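Local coordinates for ribulose bisphosphate carboxylase (Hyperthermus butylicus DSM 5456, PDB 6HUN), which probably catalyses the magnesium-dependent carboxylation of ribulose 1,5-bisphosphate to two molecules of 3-phosphoglycerate, as part of an archaeal AMP degradation pathway, at residues A[418-423]-A[442-447]; A[36-41]-A[365-370]; A[182-187]-A[216-221]; A[69-74]-A[79-84]. All blocks are in the same frame, centred on the assembly; numbering follows the deposited sequence.

Contact 1 (A[418-423]-A[442-447]); sequences GARAVR and HRELAR
R420 reaches from helix 415-431 to the carboxylate of E444, at the start of helix 443-452, and one oxygen, OE2, accepts from two of its nitrogens, NE and NH2. NE donates to OE2 of E444 at 2.8 Å with an angle of 155°, while NH2 gives the same OE2 a weak bond of 3.1 Å. The oxygen sits at the guanidinium edge, near its plane, yet the donor approaches from above the carboxylate plane, because the two flat groups are turned 76° against each other. The other oxygen, OE1, has a separate partner, NE2 of Q424; NH2 of R443 comes within 3.3 Å of it, but no N-H points there, leaving an attraction of charges alone. Together R420, E444 and R443 make a small salt-bridge network.

Two backbone groups beside it also find side-chain partners. One turn along from R420, Q424 also offers its OE1 to the amide N of L445, in the first helical turn, where no carbonyl of the same helix is available; H442 holds the N-cap position. The carbonyl O of E444 accepts from NE2 of H411. Close packing accompanies this: CB of A421 lies 3.6 Å from O of E444, and the small residue lets the axes pass at 7.7 Å while crossing at 90°. CD1 of L445 borders O of A421.

Since E444 lies near the helix N terminus, its negative charge probably also suits the helix dipole, and the ion pair with R420 would favour its ionised form; it links the two helices through partly exposed side chains.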
# COMPACT_ATOMS: atom_id res chain seq x y z
N GLY A 418 8.34 34.42 -13.35
CA GLY A 418 7.19 33.64 -12.91
C GLY A 418 7.13 33.43 -11.40
O GLY A 418 6.07 33.54 -10.80
N ALA A 419 8.26 33.10 -10.78
CA ALA A 419 8.27 32.99 -9.33
C ALA A 419 7.99 34.35 -8.68
O ALA A 419 7.31 34.43 -7.65
CB ALA A 419 9.60 32.42 -8.85
N ARG A 420 8.47 35.43 -9.29
CA ARG A 420 8.18 36.74 -8.71
C ARG A 420 6.70 37.07 -8.80
O ARG A 420 6.12 37.61 -7.84
CB ARG A 420 9.02 37.83 -9.37
CG ARG A 420 9.56 38.80 -8.36
CD ARG A 420 10.93 39.30 -8.78
NE ARG A 420 10.96 39.58 -10.21
CZ ARG A 420 11.77 38.97 -11.07
NH1 ARG A 420 12.64 38.06 -10.63
NH2 ARG A 420 11.72 39.28 -12.36
N ALA A 421 6.05 36.71 -9.91
CA ALA A 421 4.62 36.96 -10.03
C ALA A 421 3.85 36.24 -8.93
O ALA A 421 3.00 36.84 -8.26
CB ALA A 421 4.13 36.56 -11.42
N VAL A 422 4.15 34.94 -8.71
CA VAL A 422 3.48 34.21 -7.63
C VAL A 422 3.70 34.90 -6.29
O VAL A 422 2.75 35.03 -5.50
CB VAL A 422 3.98 32.75 -7.59
CG1 VAL A 422 3.59 32.09 -6.27
CG2 VAL A 422 3.39 31.98 -8.72
N ARG A 423 4.94 35.32 -6.00
CA ARG A 423 5.24 35.98 -4.72
C ARG A 423 4.50 37.31 -4.60
O ARG A 423 3.99 37.67 -3.53
CB ARG A 423 6.74 36.20 -4.58
CG ARG A 423 7.57 34.95 -4.24
CD ARG A 423 7.42 34.48 -2.77
NE ARG A 423 7.89 35.45 -1.78
CZ ARG A 423 9.14 35.52 -1.30
NH1 ARG A 423 10.08 34.70 -1.74
NH2 ARG A 423 9.45 36.43 -0.38
N HIS A 442 3.40 46.36 -10.31
CA HIS A 442 4.12 45.08 -10.23
C HIS A 442 4.06 44.36 -11.57
O HIS A 442 3.09 43.66 -11.87
CB HIS A 442 3.58 44.24 -9.09
CG HIS A 442 4.03 44.74 -7.76
ND1 HIS A 442 3.24 45.53 -6.95
CD2 HIS A 442 5.23 44.66 -7.14
CE1 HIS A 442 3.92 45.87 -5.87
NE2 HIS A 442 5.13 45.35 -5.96
N ARG A 443 5.15 44.50 -12.34
CA ARG A 443 5.21 44.07 -13.74
C ARG A 443 4.97 42.56 -13.89
O ARG A 443 4.07 42.13 -14.62
CB ARG A 443 6.58 44.42 -14.34
CG ARG A 443 7.04 45.90 -14.47
CD ARG A 443 7.27 46.66 -13.15
NE ARG A 443 8.19 45.92 -12.30
CZ ARG A 443 8.02 45.76 -10.99
NH1 ARG A 443 7.02 46.39 -10.38
NH2 ARG A 443 8.86 45.02 -10.27
N GLU A 444 5.82 41.75 -13.24
CA GLU A 444 5.77 40.30 -13.40
C GLU A 444 4.36 39.76 -13.18
O GLU A 444 3.82 39.02 -14.01
CB GLU A 444 6.77 39.64 -12.42
CG GLU A 444 8.24 40.08 -12.60
CD GLU A 444 8.62 41.39 -11.86
OE1 GLU A 444 7.73 42.17 -11.50
OE2 GLU A 444 9.84 41.65 -11.66
N LEU A 445 3.73 40.15 -12.07
CA LEU A 445 2.34 39.79 -11.82
C LEU A 445 1.41 40.31 -12.91
O LEU A 445 0.42 39.64 -13.25
CB LEU A 445 1.91 40.36 -10.47
CG LEU A 445 0.40 40.23 -10.22
CD1 LEU A 445 -0.01 38.75 -10.17
CD2 LEU A 445 -0.10 41.00 -9.01
N ALA A 446 1.67 41.52 -13.41
CA ALA A 446 0.75 42.12 -14.37
C ALA A 446 0.51 41.15 -15.51
O ALA A 446 -0.65 40.86 -15.87
CB ALA A 446 1.29 43.47 -14.87
N ARG A 447 1.58 40.54 -16.02
CA ARG A 447 1.42 39.66 -17.17
C ARG A 447 0.84 38.30 -16.79
O ARG A 447 0.22 37.64 -17.63
CB ARG A 447 2.75 39.50 -17.91
CG ARG A 447 2.91 40.58 -18.98
CD ARG A 447 4.29 41.20 -19.03
NE ARG A 447 5.28 40.27 -19.57
CZ ARG A 447 5.24 39.71 -20.78
NH1 ARG A 447 4.25 39.96 -21.63
NH2 ARG A 447 6.22 38.89 -21.15

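Contact 2 (A[36-41]-A[365-370]); sequences PGKDEV and HLEQPW
The carboxylate of E367 is the flat group that K38 addresses, and its OE2 is the atom nearest the ammonium: NZ of K38 stands 3.7 Å away, a long salt bridge without a hydrogen bond. The same OE2 has a weak hydrogen bond with the hydroxyl of Y355. Farther along the segment, the indole of W370 carries CG of Q368 on one face, 3.7 Å above the plane and displaced toward the rim. The amide of Q368 is held by three bonds: NE2 donates to O of P369 at 2.8 Å, near the amide plane and with an angle of 164°, and OE1 accepts from K317 NZ and from the backbone N of F142.

The two charged chains meet at about a right angle. E367 runs out extended beyond CG (chi2 -178°), whereas K38 bends at chi2 and chi3, which carries NZ across to the acid; the lysine also makes a cation-pi contact with Y141. This is a surface bridge between domains: K38 belongs to the loop leading into strand 41-49 of the N-terminal domain's sheet, and E367 precedes strand 368-369, which pairs antiparallel with strand 355-356 in an excursion between the sixth and seventh strands of the TIM barrel.

Y141 also binds the carbonyl O of K38 through its hydroxyl, and OD2 of D139, on the same strand 132-141, accepts the amide of L366.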
# COMPACT_ATOMS: atom_id res chain seq x y z
N PRO A 36 -18.71 2.54 24.25
CA PRO A 36 -17.26 2.55 24.46
C PRO A 36 -16.85 3.78 25.27
O PRO A 36 -17.44 4.86 25.15
CB PRO A 36 -16.69 2.62 23.02
CG PRO A 36 -17.79 3.31 22.23
CD PRO A 36 -19.10 2.83 22.87
N GLY A 37 -15.84 3.61 26.12
CA GLY A 37 -15.25 4.75 26.80
C GLY A 37 -14.48 5.63 25.83
O GLY A 37 -14.56 5.49 24.62
N LYS A 38 -13.71 6.57 26.39
CA LYS A 38 -12.79 7.34 25.55
C LYS A 38 -11.48 6.60 25.29
O LYS A 38 -10.63 7.13 24.56
CB LYS A 38 -12.49 8.72 26.19
CG LYS A 38 -13.47 9.88 25.84
CD LYS A 38 -13.95 9.85 24.37
CE LYS A 38 -13.14 10.79 23.44
NZ LYS A 38 -13.43 10.59 21.96
N ASP A 39 -11.31 5.38 25.84
CA ASP A 39 -10.04 4.66 25.81
C ASP A 39 -10.01 3.47 24.84
O ASP A 39 -9.09 2.65 24.91
CB ASP A 39 -9.70 4.15 27.20
CG ASP A 39 -10.79 3.27 27.78
OD1 ASP A 39 -11.95 3.37 27.30
OD2 ASP A 39 -10.51 2.49 28.73
N GLU A 40 -10.99 3.34 23.97
CA GLU A 40 -11.04 2.27 22.99
C GLU A 40 -10.80 2.89 21.63
O GLU A 40 -11.13 4.06 21.41
CB GLU A 40 -12.41 1.59 23.01
CG GLU A 40 -12.78 0.89 24.34
CD GLU A 40 -13.66 -0.31 24.05
OE1 GLU A 40 -14.91 -0.13 24.08
OE2 GLU A 40 -13.14 -1.41 23.73
N VAL A 41 -10.18 2.13 20.72
CA VAL A 41 -10.17 2.55 19.32
C VAL A 41 -11.56 2.37 18.74
O VAL A 41 -12.20 1.35 18.97
CB VAL A 41 -9.15 1.73 18.51
CG1 VAL A 41 -9.35 1.94 16.93
CG2 VAL A 41 -7.75 2.01 18.98
N HIS A 365 -17.07 11.27 10.25
CA HIS A 365 -15.81 11.57 10.90
C HIS A 365 -16.05 11.51 12.40
O HIS A 365 -17.18 11.65 12.87
CB HIS A 365 -15.24 12.97 10.52
CG HIS A 365 -15.14 13.21 9.05
ND1 HIS A 365 -16.03 14.02 8.37
CD2 HIS A 365 -14.25 12.76 8.13
CE1 HIS A 365 -15.71 14.02 7.08
NE2 HIS A 365 -14.62 13.30 6.92
N LEU A 366 -14.98 11.33 13.15
CA LEU A 366 -15.06 11.20 14.61
C LEU A 366 -14.29 12.33 15.26
O LEU A 366 -13.39 12.92 14.67
CB LEU A 366 -14.46 9.86 15.06
CG LEU A 366 -15.22 8.63 14.56
CD1 LEU A 366 -14.33 7.39 14.45
CD2 LEU A 366 -16.36 8.36 15.50
N GLU A 367 -14.62 12.64 16.50
CA GLU A 367 -13.84 13.64 17.23
C GLU A 367 -12.45 13.06 17.49
O GLU A 367 -12.32 11.85 17.71
CB GLU A 367 -14.61 13.99 18.51
CG GLU A 367 -13.80 14.39 19.67
CD GLU A 367 -14.67 14.67 20.87
OE1 GLU A 367 -15.74 15.32 20.72
OE2 GLU A 367 -14.30 14.20 21.96
N GLN A 368 -11.38 13.91 17.42
CA GLN A 368 -10.00 13.44 17.57
C GLN A 368 -9.11 14.51 18.21
O GLN A 368 -8.69 15.45 17.53
CB GLN A 368 -9.40 12.99 16.22
CG GLN A 368 -7.94 12.55 16.38
CD GLN A 368 -7.84 11.20 17.10
OE1 GLN A 368 -8.22 10.16 16.53
NE2 GLN A 368 -7.35 11.21 18.31
N PRO A 369 -8.76 14.38 19.50
CA PRO A 369 -7.67 15.22 20.05
C PRO A 369 -6.32 14.72 19.55
O PRO A 369 -6.11 13.54 19.27
CB PRO A 369 -7.79 15.05 21.59
CG PRO A 369 -8.85 13.98 21.83
CD PRO A 369 -9.16 13.33 20.46
N TRP A 370 -5.38 15.65 19.42
CA TRP A 370 -4.07 15.33 18.86
C TRP A 370 -2.98 15.64 19.87
O TRP A 370 -1.90 16.14 19.52
CB TRP A 370 -3.84 16.10 17.56
CG TRP A 370 -4.57 15.59 16.38
CD1 TRP A 370 -5.72 16.07 15.85
CD2 TRP A 370 -4.16 14.51 15.56
NE1 TRP A 370 -6.07 15.37 14.73
CE2 TRP A 370 -5.13 14.38 14.53
CE3 TRP A 370 -3.09 13.60 15.63
CZ2 TRP A 370 -5.05 13.40 13.57
CZ3 TRP A 370 -3.01 12.64 14.61
CH2 TRP A 370 -3.97 12.56 13.61

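Contact 3 (A[182-187]-A[216-221]); sequences YTPEEY and FEARLK
P184 and R219 bring the two backbones within 4.4 Å between CA atoms, the first turn of helix 184-196 lying directly against helix 216-234. The proline CB rests 3.5 Å from the carbonyl O of A218, and its CG meets CB of A218 at 3.8 Å, an apolar touch of the alanine methyl against CG of the proline ring. T183, at the N-cap, forms a capping box with E186: the amide N of T183 donates to E186 OE1 at 3.0 Å, and a weak return bond runs from N of E186 to OG1 of T183.

Y187 and R219 meet deeper in. CD1 of the tyrosine ring approaches CG of R219 at 3.8 Å, the aliphatic stem crossing the ring obliquely, while ring and guanidinium planes stand 87° apart. With CG anti to the backbone N (chi1 171°), the arginine climbs past the ring before turning at chi3. The polar ends then converge on D204, whose OD1 pairs with the hydroxyl of Y187 and whose OD2 forms a salt bridge with NH2 of R219; NH2 also donates to O of A209, and F208 makes a cation-pi contact with R219 and an edge-to-face pair with Y187. D204 lies between K203 and D205, which with E206 are predicted to bind magnesium.

The helices follow the first and second barrel strands, 171-174 and 201-203, and Y187 also leans on Y240 of the third, 239-243; at the subunit interface, OE2 of E186 is hydrogen-bonded to OG of S79 of the second subunit.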
# COMPACT_ATOMS: atom_id res chain seq x y z
N TYR A 182 16.02 15.37 -17.46
CA TYR A 182 17.17 16.23 -17.20
C TYR A 182 18.35 15.42 -16.67
O TYR A 182 18.19 14.55 -15.80
CB TYR A 182 16.78 17.32 -16.18
CG TYR A 182 15.82 18.37 -16.71
CD1 TYR A 182 16.22 19.23 -17.73
CD2 TYR A 182 14.53 18.51 -16.20
CE1 TYR A 182 15.37 20.19 -18.23
CE2 TYR A 182 13.65 19.48 -16.70
CZ TYR A 182 14.08 20.32 -17.72
OH TYR A 182 13.26 21.30 -18.26
N THR A 183 19.54 15.71 -17.18
CA THR A 183 20.75 15.22 -16.52
C THR A 183 20.97 16.00 -15.22
O THR A 183 20.30 17.02 -14.98
CB THR A 183 21.96 15.35 -17.45
OG1 THR A 183 22.16 16.72 -17.80
CG2 THR A 183 21.74 14.53 -18.72
N PRO A 184 21.85 15.53 -14.33
CA PRO A 184 22.12 16.31 -13.12
C PRO A 184 22.48 17.76 -13.43
O PRO A 184 21.88 18.67 -12.84
CB PRO A 184 23.25 15.54 -12.46
CG PRO A 184 22.99 14.11 -12.86
CD PRO A 184 22.49 14.19 -14.28
N GLU A 185 23.41 17.98 -14.38
CA GLU A 185 23.79 19.35 -14.74
C GLU A 185 22.55 20.15 -15.15
O GLU A 185 22.31 21.25 -14.62
CB GLU A 185 24.86 19.34 -15.84
CG GLU A 185 24.44 18.55 -17.11
CD GLU A 185 25.01 17.11 -17.23
OE1 GLU A 185 25.63 16.79 -18.27
OE2 GLU A 185 24.83 16.29 -16.28
N GLU A 186 21.73 19.58 -16.04
CA GLU A 186 20.56 20.29 -16.55
C GLU A 186 19.55 20.56 -15.44
O GLU A 186 19.05 21.68 -15.30
CB GLU A 186 19.92 19.53 -17.71
CG GLU A 186 20.83 19.39 -18.94
CD GLU A 186 20.45 18.23 -19.88
OE1 GLU A 186 19.46 17.51 -19.59
OE2 GLU A 186 21.15 18.04 -20.90
N TYR A 187 19.24 19.54 -14.63
CA TYR A 187 18.33 19.74 -13.51
C TYR A 187 18.79 20.86 -12.57
O TYR A 187 17.96 21.59 -12.01
CB TYR A 187 18.20 18.44 -12.73
CG TYR A 187 16.93 18.30 -11.94
CD1 TYR A 187 16.96 18.24 -10.55
CD2 TYR A 187 15.70 18.20 -12.58
CE1 TYR A 187 15.79 18.06 -9.81
CE2 TYR A 187 14.52 18.01 -11.84
CZ TYR A 187 14.60 17.97 -10.45
OH TYR A 187 13.46 17.80 -9.67
N PHE A 216 20.83 9.80 -7.89
CA PHE A 216 20.42 10.61 -6.76
C PHE A 216 21.54 11.53 -6.30
O PHE A 216 21.34 12.75 -6.17
CB PHE A 216 19.96 9.73 -5.60
CG PHE A 216 19.42 10.54 -4.43
CD1 PHE A 216 18.09 10.92 -4.39
CD2 PHE A 216 20.26 10.96 -3.40
CE1 PHE A 216 17.56 11.68 -3.33
CE2 PHE A 216 19.75 11.72 -2.34
CZ PHE A 216 18.42 12.07 -2.31
N GLU A 217 22.74 10.97 -6.12
CA GLU A 217 23.83 11.76 -5.55
C GLU A 217 24.25 12.87 -6.50
O GLU A 217 24.45 14.02 -6.08
CB GLU A 217 25.02 10.87 -5.18
CG GLU A 217 26.28 11.71 -4.90
CD GLU A 217 27.15 11.22 -3.76
OE1 GLU A 217 27.09 10.01 -3.43
OE2 GLU A 217 27.92 12.04 -3.21
N ALA A 218 24.41 12.56 -7.78
CA ALA A 218 24.85 13.57 -8.72
C ALA A 218 23.78 14.65 -8.89
O ALA A 218 24.11 15.82 -9.04
CB ALA A 218 25.22 12.92 -10.06
N ARG A 219 22.51 14.27 -8.83
CA ARG A 219 21.41 15.24 -8.89
C ARG A 219 21.37 16.15 -7.66
O ARG A 219 21.30 17.39 -7.78
CB ARG A 219 20.08 14.48 -9.03
CG ARG A 219 18.87 15.35 -8.88
CD ARG A 219 17.63 14.58 -9.34
NE ARG A 219 16.89 13.95 -8.26
CZ ARG A 219 16.80 12.64 -8.10
NH1 ARG A 219 17.44 11.83 -8.94
NH2 ARG A 219 16.08 12.15 -7.10
N LEU A 220 21.52 15.55 -6.47
CA LEU A 220 21.53 16.29 -5.22
C LEU A 220 22.68 17.31 -5.16
O LEU A 220 22.48 18.45 -4.73
CB LEU A 220 21.64 15.31 -4.05
CG LEU A 220 21.77 15.85 -2.64
CD1 LEU A 220 20.53 16.70 -2.36
CD2 LEU A 220 21.99 14.72 -1.58
N LYS A 221 23.88 16.92 -5.55
CA LYS A 221 24.98 17.89 -5.62
C LYS A 221 24.61 19.09 -6.50
O LYS A 221 24.86 20.25 -6.12
CB LYS A 221 26.23 17.22 -6.19
CG LYS A 221 26.74 16.02 -5.40
CD LYS A 221 27.99 15.41 -6.05
CE LYS A 221 29.23 16.29 -5.85
NZ LYS A 221 29.26 17.51 -6.73

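Contact 4 (A[69-74]-A[79-84]); sequences GTWTTL and SWFEKL
G69 turns its carbonyl O to the rim of F81, 3.7 Å from CE1 and near the plane of the ring, and there the oxygen is buried without a partner in the model. The backbone takes a positive phi of 65° at this glycine, a value most easily adopted without a side chain. Beyond T70, W71 supplies the main contact. The six-membered part of its indole drives its CE3-CZ3 edge at the face of F81, with planes at 87°: a T-shaped, edge-to-face pair in which the tryptophan is the stem and the phenylalanine the bar. The rings are modelled closer than carbons can sit, so the exact spacing is doubtful. F81 presents that face because its CG stands anti to the backbone N (chi1 178°), sending the ring out from the short helix toward the loop.

Further on, the chain folds back over W71. CA of T73 lies at the indole edge, and CG of L74 lies over one face, 3.5 Å above the plane and offset toward the rim. The aromatic pair joins a segment without regular structure to the start of a short helix.

The loop follows helix 55-65 and leads into the weakly bonded helix 81-84, ahead of strand 87-93 at the edge of the N-terminal sheet. In Rubiscos this part of the N-terminal domain faces the active site of the partner subunit; consistent with this, F81 packs on P178, which lies between the predicted catalytic K177 and substrate-binding K179, L84 on F213 and T73 on L409, all of the second subunit.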
# COMPACT_ATOMS: atom_id res chain seq x y z
N GLY A 69 -11.09 -13.12 15.59
CA GLY A 69 -11.62 -14.26 14.87
C GLY A 69 -12.70 -15.00 15.67
O GLY A 69 -13.33 -14.48 16.60
N THR A 70 -12.87 -16.26 15.31
CA THR A 70 -13.89 -17.09 15.95
C THR A 70 -13.26 -18.38 16.47
O THR A 70 -12.11 -18.71 16.19
CB THR A 70 -15.01 -17.43 14.96
OG1 THR A 70 -14.44 -17.62 13.66
CG2 THR A 70 -16.05 -16.32 14.90
N TRP A 71 -14.05 -19.12 17.20
CA TRP A 71 -13.63 -20.49 17.49
C TRP A 71 -14.86 -21.37 17.47
O TRP A 71 -15.97 -20.92 17.74
CB TRP A 71 -12.88 -20.58 18.83
CG TRP A 71 -13.73 -20.90 20.03
CD1 TRP A 71 -14.14 -22.13 20.44
CD2 TRP A 71 -14.29 -19.96 20.96
NE1 TRP A 71 -14.91 -22.02 21.58
CE2 TRP A 71 -15.02 -20.70 21.91
CE3 TRP A 71 -14.24 -18.57 21.08
CZ2 TRP A 71 -15.70 -20.09 22.98
CZ3 TRP A 71 -14.92 -17.97 22.15
CH2 TRP A 71 -15.63 -18.74 23.08
N THR A 72 -14.64 -22.65 17.14
CA THR A 72 -15.68 -23.66 17.25
C THR A 72 -15.54 -24.42 18.57
O THR A 72 -16.43 -24.34 19.42
CB THR A 72 -15.64 -24.64 16.05
OG1 THR A 72 -14.60 -25.61 16.23
CG2 THR A 72 -15.43 -23.88 14.73
N THR A 73 -14.41 -25.11 18.77
CA THR A 73 -14.10 -25.79 20.03
C THR A 73 -12.73 -25.32 20.51
O THR A 73 -11.89 -24.92 19.71
CB THR A 73 -14.15 -27.34 19.88
OG1 THR A 73 -14.27 -27.95 21.17
CG2 THR A 73 -12.90 -27.86 19.19
N LEU A 74 -12.52 -25.33 21.82
CA LEU A 74 -11.29 -24.82 22.41
C LEU A 74 -10.47 -25.98 22.97
O LEU A 74 -10.90 -26.65 23.91
CB LEU A 74 -11.58 -23.82 23.52
CG LEU A 74 -11.73 -22.37 23.08
CD1 LEU A 74 -12.01 -21.48 24.28
CD2 LEU A 74 -10.50 -21.94 22.30
N SER A 79 -6.88 -16.98 27.23
CA SER A 79 -7.21 -16.11 28.35
C SER A 79 -7.51 -14.68 27.93
O SER A 79 -7.99 -13.90 28.77
CB SER A 79 -6.10 -16.10 29.41
OG SER A 79 -4.80 -16.10 28.85
N TRP A 80 -7.25 -14.30 26.68
CA TRP A 80 -7.44 -12.92 26.25
C TRP A 80 -8.50 -12.76 25.17
O TRP A 80 -8.66 -11.65 24.63
CB TRP A 80 -6.11 -12.34 25.78
CG TRP A 80 -5.21 -11.93 26.89
CD1 TRP A 80 -4.52 -12.77 27.72
CD2 TRP A 80 -4.91 -10.60 27.31
NE1 TRP A 80 -3.81 -12.04 28.64
CE2 TRP A 80 -4.02 -10.70 28.41
CE3 TRP A 80 -5.30 -9.32 26.88
CZ2 TRP A 80 -3.51 -9.59 29.07
CZ3 TRP A 80 -4.79 -8.21 27.56
CH2 TRP A 80 -3.92 -8.36 28.64
N PHE A 81 -9.26 -13.81 24.86
CA PHE A 81 -10.23 -13.74 23.77
C PHE A 81 -11.34 -12.73 24.05
O PHE A 81 -11.57 -11.80 23.26
CB PHE A 81 -10.81 -15.13 23.49
CG PHE A 81 -11.85 -15.15 22.41
CD1 PHE A 81 -11.49 -15.33 21.09
CD2 PHE A 81 -13.20 -14.99 22.72
CE1 PHE A 81 -12.46 -15.36 20.08
CE2 PHE A 81 -14.16 -14.99 21.73
CZ PHE A 81 -13.79 -15.19 20.40
N GLU A 82 -12.09 -12.92 25.15
CA GLU A 82 -13.20 -12.00 25.43
C GLU A 82 -12.70 -10.59 25.70
O GLU A 82 -13.41 -9.61 25.38
CB GLU A 82 -14.05 -12.50 26.61
CG GLU A 82 -14.95 -13.70 26.28
CD GLU A 82 -16.19 -13.31 25.47
OE1 GLU A 82 -16.69 -14.17 24.72
OE2 GLU A 82 -16.64 -12.15 25.56
N LYS A 83 -11.49 -10.45 26.23
CA LYS A 83 -10.88 -9.15 26.50
C LYS A 83 -10.55 -8.40 25.20
O LYS A 83 -10.78 -7.19 25.09
CB LYS A 83 -9.62 -9.35 27.34
CG LYS A 83 -8.72 -8.10 27.48
CD LYS A 83 -9.51 -6.90 28.07
CE LYS A 83 -9.09 -5.58 27.37
NZ LYS A 83 -10.26 -4.64 27.22
N LEU A 84 -9.99 -9.10 24.22
CA LEU A 84 -9.54 -8.48 22.98
C LEU A 84 -10.64 -8.30 21.95
O LEU A 84 -10.36 -7.81 20.86
CB LEU A 84 -8.42 -9.31 22.38
CG LEU A 84 -7.12 -9.33 23.17
CD1 LEU A 84 -6.10 -10.27 22.53
CD2 LEU A 84 -6.58 -7.89 23.26

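In the fold
From the N terminus, the chain first passes 36-41, which stays open until 365-370 closes contact 2 more than 320 residues later. Inside that long loop lie two short ones in series: contact 4, closed at once at the tip of the N-terminal domain, and contact 3, which joins the helices after the first two barrel strands. After contact 2 has tied the N-terminal domain to the barrel, contact 1 closes near the C terminus, joining helices 415-431 and 443-452. None cross. Contacts 2 and 4 come within about 6 Å at their nearest atoms; contacts 3 and 4, with centres about 57 Å apart, both touch the second subunit.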